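Local coordinates for kinesin-like protein (PDB 5X3E) that probably hydrolyses ATP to move along microtubules, as a kinesin-6 motor of Caenorhabditis elegans, at residues N113-K126 and Y398-N412. Residues are numbered along the deposited sequence; the frame is centred on the assembly and turned at random.
Sequences NSLLFTYGVTGSGK and YLEGNGKIRMVICVN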
loop_
_atom_site.group_PDB
_atom_site.type_symbol
_atom_site.label_atom_id
_atom_site.label_comp_id
_atom_site.label_asym_id
_atom_site.label_seq_id
_atom_site.Cartn_x
_atom_site.Cartn_y
_atom_site.Cartn_z
ATOM N N ASN A 113 7.296 -9.697 -1.103
ATOM C CA ASN A 113 6.630 -8.419 -1.305
ATOM C C ASN A 113 5.116 -8.579 -1.372
ATOM O O ASN A 113 4.587 -9.634 -1.732
ATOM C CB ASN A 113 7.130 -7.736 -2.575
ATOM C CG ASN A 113 8.588 -7.366 -2.489
ATOM O OD1 ASN A 113 9.133 -7.218 -1.394
ATOM N ND2 ASN A 113 9.226 -7.193 -3.638
ATOM N N SER A 114 4.422 -7.495 -1.029
ATOM C CA SER A 114 2.970 -7.494 -0.958
ATOM C C SER A 114 2.448 -6.146 -1.430
ATOM O O SER A 114 3.096 -5.114 -1.239
ATOM C CB SER A 114 2.485 -7.768 0.476
ATOM O OG SER A 114 3.182 -8.864 1.046
ATOM N N LEU A 115 1.258 -6.165 -2.031
ATOM C CA LEU A 115 0.624 -4.964 -2.560
ATOM C C LEU A 115 -0.860 -4.985 -2.222
ATOM O O LEU A 115 -1.533 -5.997 -2.436
ATOM C CB LEU A 115 0.824 -4.865 -4.079
ATOM C CG LEU A 115 0.093 -3.758 -4.840
ATOM C CD1 LEU A 115 0.439 -2.390 -4.285
ATOM C CD2 LEU A 115 0.454 -3.833 -6.312
ATOM N N LEU A 116 -1.369 -3.871 -1.698
ATOM C CA LEU A 116 -2.770 -3.776 -1.298
ATOM C C LEU A 116 -3.365 -2.475 -1.818
ATOM O O LEU A 116 -2.836 -1.393 -1.539
ATOM C CB LEU A 116 -2.911 -3.864 0.222
ATOM C CG LEU A 116 -4.287 -4.143 0.841
ATOM C CD1 LEU A 116 -4.037 -4.680 2.208
ATOM C CD2 LEU A 116 -5.173 -2.905 0.935
ATOM N N PHE A 117 -4.457 -2.585 -2.575
ATOM C CA PHE A 117 -5.215 -1.446 -3.073
ATOM C C PHE A 117 -6.535 -1.318 -2.323
ATOM O O PHE A 117 -7.154 -2.320 -1.954
ATOM C CB PHE A 117 -5.549 -1.583 -4.560
ATOM C CG PHE A 117 -4.362 -1.649 -5.466
ATOM C CD1 PHE A 117 -3.711 -0.490 -5.864
ATOM C CD2 PHE A 117 -3.936 -2.863 -5.970
ATOM C CE1 PHE A 117 -2.629 -0.546 -6.724
ATOM C CE2 PHE A 117 -2.862 -2.927 -6.827
ATOM C CZ PHE A 117 -2.205 -1.766 -7.208
ATOM N N THR A 118 -6.977 -0.079 -2.126
ATOM C CA THR A 118 -8.373 0.210 -1.816
ATOM C C THR A 118 -8.970 0.960 -3.001
ATOM O O THR A 118 -8.419 1.974 -3.440
ATOM C CB THR A 118 -8.529 1.022 -0.521
ATOM O OG1 THR A 118 -7.748 2.221 -0.585
ATOM C CG2 THR A 118 -8.098 0.202 0.683
ATOM N N TYR A 119 -10.074 0.439 -3.529
ATOM C CA TYR A 119 -10.710 0.949 -4.735
ATOM C C TYR A 119 -12.160 1.321 -4.442
ATOM O O TYR A 119 -12.789 0.745 -3.551
ATOM C CB TYR A 119 -10.648 -0.101 -5.853
ATOM C CG TYR A 119 -11.215 0.345 -7.177
ATOM C CD1 TYR A 119 -10.401 0.921 -8.140
ATOM C CD2 TYR A 119 -12.562 0.179 -7.471
ATOM C CE1 TYR A 119 -10.912 1.333 -9.354
ATOM C CE2 TYR A 119 -13.083 0.590 -8.680
ATOM C CZ TYR A 119 -12.251 1.165 -9.619
ATOM O OH TYR A 119 -12.756 1.573 -10.832
ATOM N N GLY A 120 -12.682 2.292 -5.175
ATOM C CA GLY A 120 -14.092 2.618 -5.067
ATOM C C GLY A 120 -14.358 4.085 -5.338
ATOM O O GLY A 120 -13.474 4.846 -5.720
ATOM N N VAL A 121 -15.631 4.451 -5.182
ATOM C CA VAL A 121 -16.101 5.824 -5.341
ATOM C C VAL A 121 -15.718 6.632 -4.103
ATOM O O VAL A 121 -15.291 6.065 -3.091
ATOM C CB VAL A 121 -17.624 5.852 -5.575
ATOM C CG1 VAL A 121 -18.063 7.163 -6.200
ATOM C CG2 VAL A 121 -18.038 4.697 -6.454
ATOM N N THR A 122 -15.824 7.958 -4.188
ATOM C CA THR A 122 -15.736 8.800 -3.000
ATOM C C THR A 122 -16.944 8.557 -2.097
ATOM O O THR A 122 -18.055 8.307 -2.574
ATOM C CB THR A 122 -15.651 10.277 -3.386
ATOM O OG1 THR A 122 -14.657 10.448 -4.403
ATOM C CG2 THR A 122 -15.275 11.127 -2.182
ATOM N N GLY A 123 -16.717 8.607 -0.784
ATOM C CA GLY A 123 -17.777 8.306 0.157
ATOM C C GLY A 123 -18.122 6.827 0.244
ATOM O O GLY A 123 -19.212 6.483 0.684
ATOM N N SER A 124 -17.206 5.955 -0.159
ATOM C CA SER A 124 -17.437 4.522 -0.219
ATOM C C SER A 124 -16.819 3.752 0.947
ATOM O O SER A 124 -17.014 2.537 1.049
ATOM C CB SER A 124 -16.877 3.988 -1.549
ATOM O OG SER A 124 -16.900 2.583 -1.621
ATOM N N GLY A 125 -16.057 4.435 1.810
ATOM C CA GLY A 125 -15.360 3.798 2.904
ATOM C C GLY A 125 -13.929 3.428 2.570
ATOM O O GLY A 125 -13.280 2.721 3.353
ATOM N N LYS A 126 -13.428 3.912 1.433
ATOM C CA LYS A 126 -12.073 3.606 0.983
ATOM C C LYS A 126 -11.019 4.173 1.934
ATOM O O LYS A 126 -10.089 3.468 2.347
ATOM C CB LYS A 126 -11.907 4.135 -0.442
ATOM C CG LYS A 126 -10.523 4.268 -0.980
ATOM C CD LYS A 126 -10.570 5.146 -2.227
ATOM C CE LYS A 126 -11.618 4.628 -3.188
ATOM N NZ LYS A 126 -12.410 5.740 -3.776
ATOM N N TYR A 398 4.740 -6.585 -9.424
ATOM C CA TYR A 398 3.561 -7.274 -8.908
ATOM C C TYR A 398 2.660 -7.760 -10.039
ATOM O O TYR A 398 2.195 -8.906 -10.035
ATOM C CB TYR A 398 2.784 -6.346 -7.968
ATOM C CG TYR A 398 3.517 -5.940 -6.709
ATOM C CD1 TYR A 398 4.169 -4.715 -6.630
ATOM C CD2 TYR A 398 3.554 -6.774 -5.597
ATOM C CE1 TYR A 398 4.840 -4.332 -5.480
ATOM C CE2 TYR A 398 4.221 -6.398 -4.437
ATOM C CZ TYR A 398 4.859 -5.177 -4.385
ATOM O OH TYR A 398 5.522 -4.798 -3.240
ATOM N N LEU A 399 2.383 -6.893 -11.013
ATOM C CA LEU A 399 1.472 -7.253 -12.092
ATOM C C LEU A 399 2.059 -8.292 -13.039
ATOM O O LEU A 399 1.302 -8.930 -13.781
ATOM C CB LEU A 399 1.071 -6.001 -12.862
ATOM C CG LEU A 399 0.257 -5.057 -11.986
ATOM C CD1 LEU A 399 0.258 -3.662 -12.548
ATOM C CD2 LEU A 399 -1.159 -5.583 -11.875
ATOM N N GLU A 400 3.381 -8.464 -13.049
ATOM C CA GLU A 400 4.011 -9.572 -13.747
ATOM C C GLU A 400 4.164 -10.791 -12.850
ATOM O O GLU A 400 4.921 -11.712 -13.180
ATOM C CB GLU A 400 5.361 -9.144 -14.320
ATOM C CG GLU A 400 5.242 -8.277 -15.568
ATOM C CD GLU A 400 6.588 -7.910 -16.152
ATOM O OE1 GLU A 400 7.610 -8.149 -15.477
ATOM O OE2 GLU A 400 6.626 -7.396 -17.289
ATOM N N GLY A 401 3.458 -10.803 -11.725
ATOM C CA GLY A 401 3.326 -11.979 -10.897
ATOM C C GLY A 401 4.346 -12.133 -9.799
ATOM O O GLY A 401 4.515 -13.245 -9.292
ATOM N N ASN A 402 5.063 -11.074 -9.437
ATOM C CA ASN A 402 6.066 -11.148 -8.382
ATOM C C ASN A 402 5.486 -10.531 -7.117
ATOM O O ASN A 402 5.181 -9.336 -7.090
ATOM C CB ASN A 402 7.368 -10.451 -8.773
ATOM C CG ASN A 402 8.474 -10.690 -7.755
ATOM O OD1 ASN A 402 8.747 -9.845 -6.901
ATOM N ND2 ASN A 402 9.107 -11.854 -7.838
ATOM N N GLY A 403 5.338 -11.343 -6.084
ATOM C CA GLY A 403 4.742 -10.908 -4.837
ATOM C C GLY A 403 3.270 -11.252 -4.762
ATOM O O GLY A 403 2.723 -11.996 -5.580
ATOM N N LYS A 404 2.612 -10.665 -3.768
ATOM C CA LYS A 404 1.204 -10.921 -3.492
ATOM C C LYS A 404 0.395 -9.640 -3.634
ATOM O O LYS A 404 0.764 -8.606 -3.067
ATOM C CB LYS A 404 1.030 -11.507 -2.085
ATOM C CG LYS A 404 -0.405 -11.647 -1.630
ATOM C CD LYS A 404 -1.116 -12.802 -2.309
ATOM C CE LYS A 404 -2.494 -13.013 -1.694
ATOM N NZ LYS A 404 -3.181 -14.223 -2.218
ATOM N N ILE A 405 -0.695 -9.703 -4.395
ATOM C CA ILE A 405 -1.571 -8.559 -4.626
ATOM C C ILE A 405 -2.934 -8.868 -4.023
ATOM O O ILE A 405 -3.513 -9.928 -4.291
ATOM C CB ILE A 405 -1.714 -8.230 -6.125
ATOM C CG1 ILE A 405 -0.354 -8.019 -6.779
ATOM C CG2 ILE A 405 -2.586 -6.996 -6.322
ATOM C CD1 ILE A 405 -0.466 -7.697 -8.256
ATOM N N ARG A 406 -3.445 -7.952 -3.206
ATOM C CA ARG A 406 -4.827 -8.024 -2.744
ATOM C C ARG A 406 -5.504 -6.689 -3.010
ATOM O O ARG A 406 -4.986 -5.636 -2.622
ATOM C CB ARG A 406 -4.921 -8.377 -1.250
ATOM C CG ARG A 406 -6.348 -8.317 -0.708
ATOM C CD ARG A 406 -6.523 -9.028 0.641
ATOM N NE ARG A 406 -6.219 -10.457 0.578
ATOM C CZ ARG A 406 -5.187 -11.031 1.188
ATOM N NH1 ARG A 406 -4.357 -10.303 1.924
ATOM N NH2 ARG A 406 -4.985 -12.337 1.073
ATOM N N MET A 407 -6.671 -6.736 -3.643
ATOM C CA MET A 407 -7.451 -5.541 -3.922
ATOM C C MET A 407 -8.713 -5.548 -3.069
ATOM O O MET A 407 -9.421 -6.560 -2.994
ATOM C CB MET A 407 -7.811 -5.450 -5.407
ATOM C CG MET A 407 -8.657 -4.234 -5.750
ATOM S SD MET A 407 -8.279 -3.555 -7.377
ATOM C CE MET A 407 -7.845 -5.053 -8.254
ATOM N N VAL A 408 -8.974 -4.422 -2.417
ATOM C CA VAL A 408 -10.149 -4.237 -1.578
ATOM C C VAL A 408 -11.080 -3.276 -2.305
ATOM O O VAL A 408 -10.808 -2.071 -2.379
ATOM C CB VAL A 408 -9.779 -3.707 -0.188
ATOM C CG1 VAL A 408 -11.028 -3.505 0.644
ATOM C CG2 VAL A 408 -8.812 -4.658 0.496
ATOM N N ILE A 409 -12.165 -3.806 -2.862
ATOM C CA ILE A 409 -13.169 -2.998 -3.543
ATOM C C ILE A 409 -14.153 -2.486 -2.499
ATOM O O ILE A 409 -14.927 -3.258 -1.932
ATOM C CB ILE A 409 -13.892 -3.795 -4.634
ATOM C CG1 ILE A 409 -12.888 -4.383 -5.621
ATOM C CG2 ILE A 409 -14.890 -2.912 -5.365
ATOM C CD1 ILE A 409 -12.109 -3.344 -6.367
ATOM N N CYS A 410 -14.123 -1.183 -2.243
ATOM C CA CYS A 410 -15.091 -0.547 -1.361
ATOM C C CYS A 410 -16.265 -0.051 -2.197
ATOM O O CYS A 410 -16.067 0.654 -3.192
ATOM C CB CYS A 410 -14.438 0.614 -0.608
ATOM S SG CYS A 410 -13.082 0.110 0.491
ATOM N N VAL A 411 -17.484 -0.399 -1.790
ATOM C CA VAL A 411 -18.678 -0.012 -2.537
ATOM C C VAL A 411 -19.740 0.494 -1.570
ATOM O O VAL A 411 -19.867 -0.007 -0.448
ATOM C CB VAL A 411 -19.238 -1.166 -3.394
ATOM C CG1 VAL A 411 -18.307 -1.486 -4.558
ATOM C CG2 VAL A 411 -19.462 -2.384 -2.548
ATOM N N ASN A 412 -20.502 1.498 -2.009
ATOM C CA ASN A 412 -21.600 2.027 -1.220
ATOM C C ASN A 412 -22.911 1.425 -1.695
ATOM O O ASN A 412 -23.233 1.532 -2.888
ATOM C CB ASN A 412 -21.649 3.548 -1.316
ATOM C CG ASN A 412 -22.522 4.176 -0.238
ATOM O OD1 ASN A 412 -23.611 3.688 0.061
ATOM N ND2 ASN A 412 -22.031 5.252 0.365
HETATM O O HOH W 1 8.421 -11.280 -3.904
HETATM O O HOH W 2 -17.078 1.934 -5.427
#
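Leu-115 lies against one face of the Tyr-398 ring, its CB 3.7 Å from the ring centroid in a CH-pi contact while CD2 reaches CG of the same ring. Chi1 (173°) sets the leucine CG anti to the backbone N, and chi2 (57°) then parts the methyls: CD2 goes to the tyrosine, and CD1 sits above a face of the Phe-117 ring. Ile-405 CG2 meets that phenyl ring at its edge, 4.1 Å from CE2, and the sulfur of Met-407 approaches it obliquely in a Met-aromatic contact. Farther along the same sheet face, Ile-409 runs beside Tyr-119, with CD1 3.6 Å from the tyrosine CB.

Strands 114-119 and 404-411 run parallel, 11° apart, joined by seven backbone hydrogen bonds from Lys-404 N to Asn-113 O through Cys-410 N to Tyr-119 O. On the opposite face, which helix 93-109 covers at Leu-116, that residue touches Val-408 through CD2 and CG2, and Arg-406 turns away to salt bridges with Asp-103 and Glu-37.

The Asn-113 end is looser: beside exposed Asn-402, a water spans Asn-113 N and Asn-402 OD1 through weak bonds only. Past Gly-120 the two chains part, and a second water bridges Val-121 N and Cys-410 O. At the exposed loop tip, Asn-412 ND2 donates to Gly-123 O (3.1 Å), while its OD1 accepts from Lys-414 N, which holds the amide at both polar atoms. Beneath the tip, buried Ser-124 and Cys-410 pack closely, and Cys-410 SG lies 3.7 Å from Lys-126 CA, where the next helix starts.

Parallel core strands, one running through a glycine-rich turn into a helix, are characteristic of P-loop NTPases; the sequence from Gly-120 to Lys-126 is consistent with the Walker A nucleotide-binding loop of the kinesin motor domain.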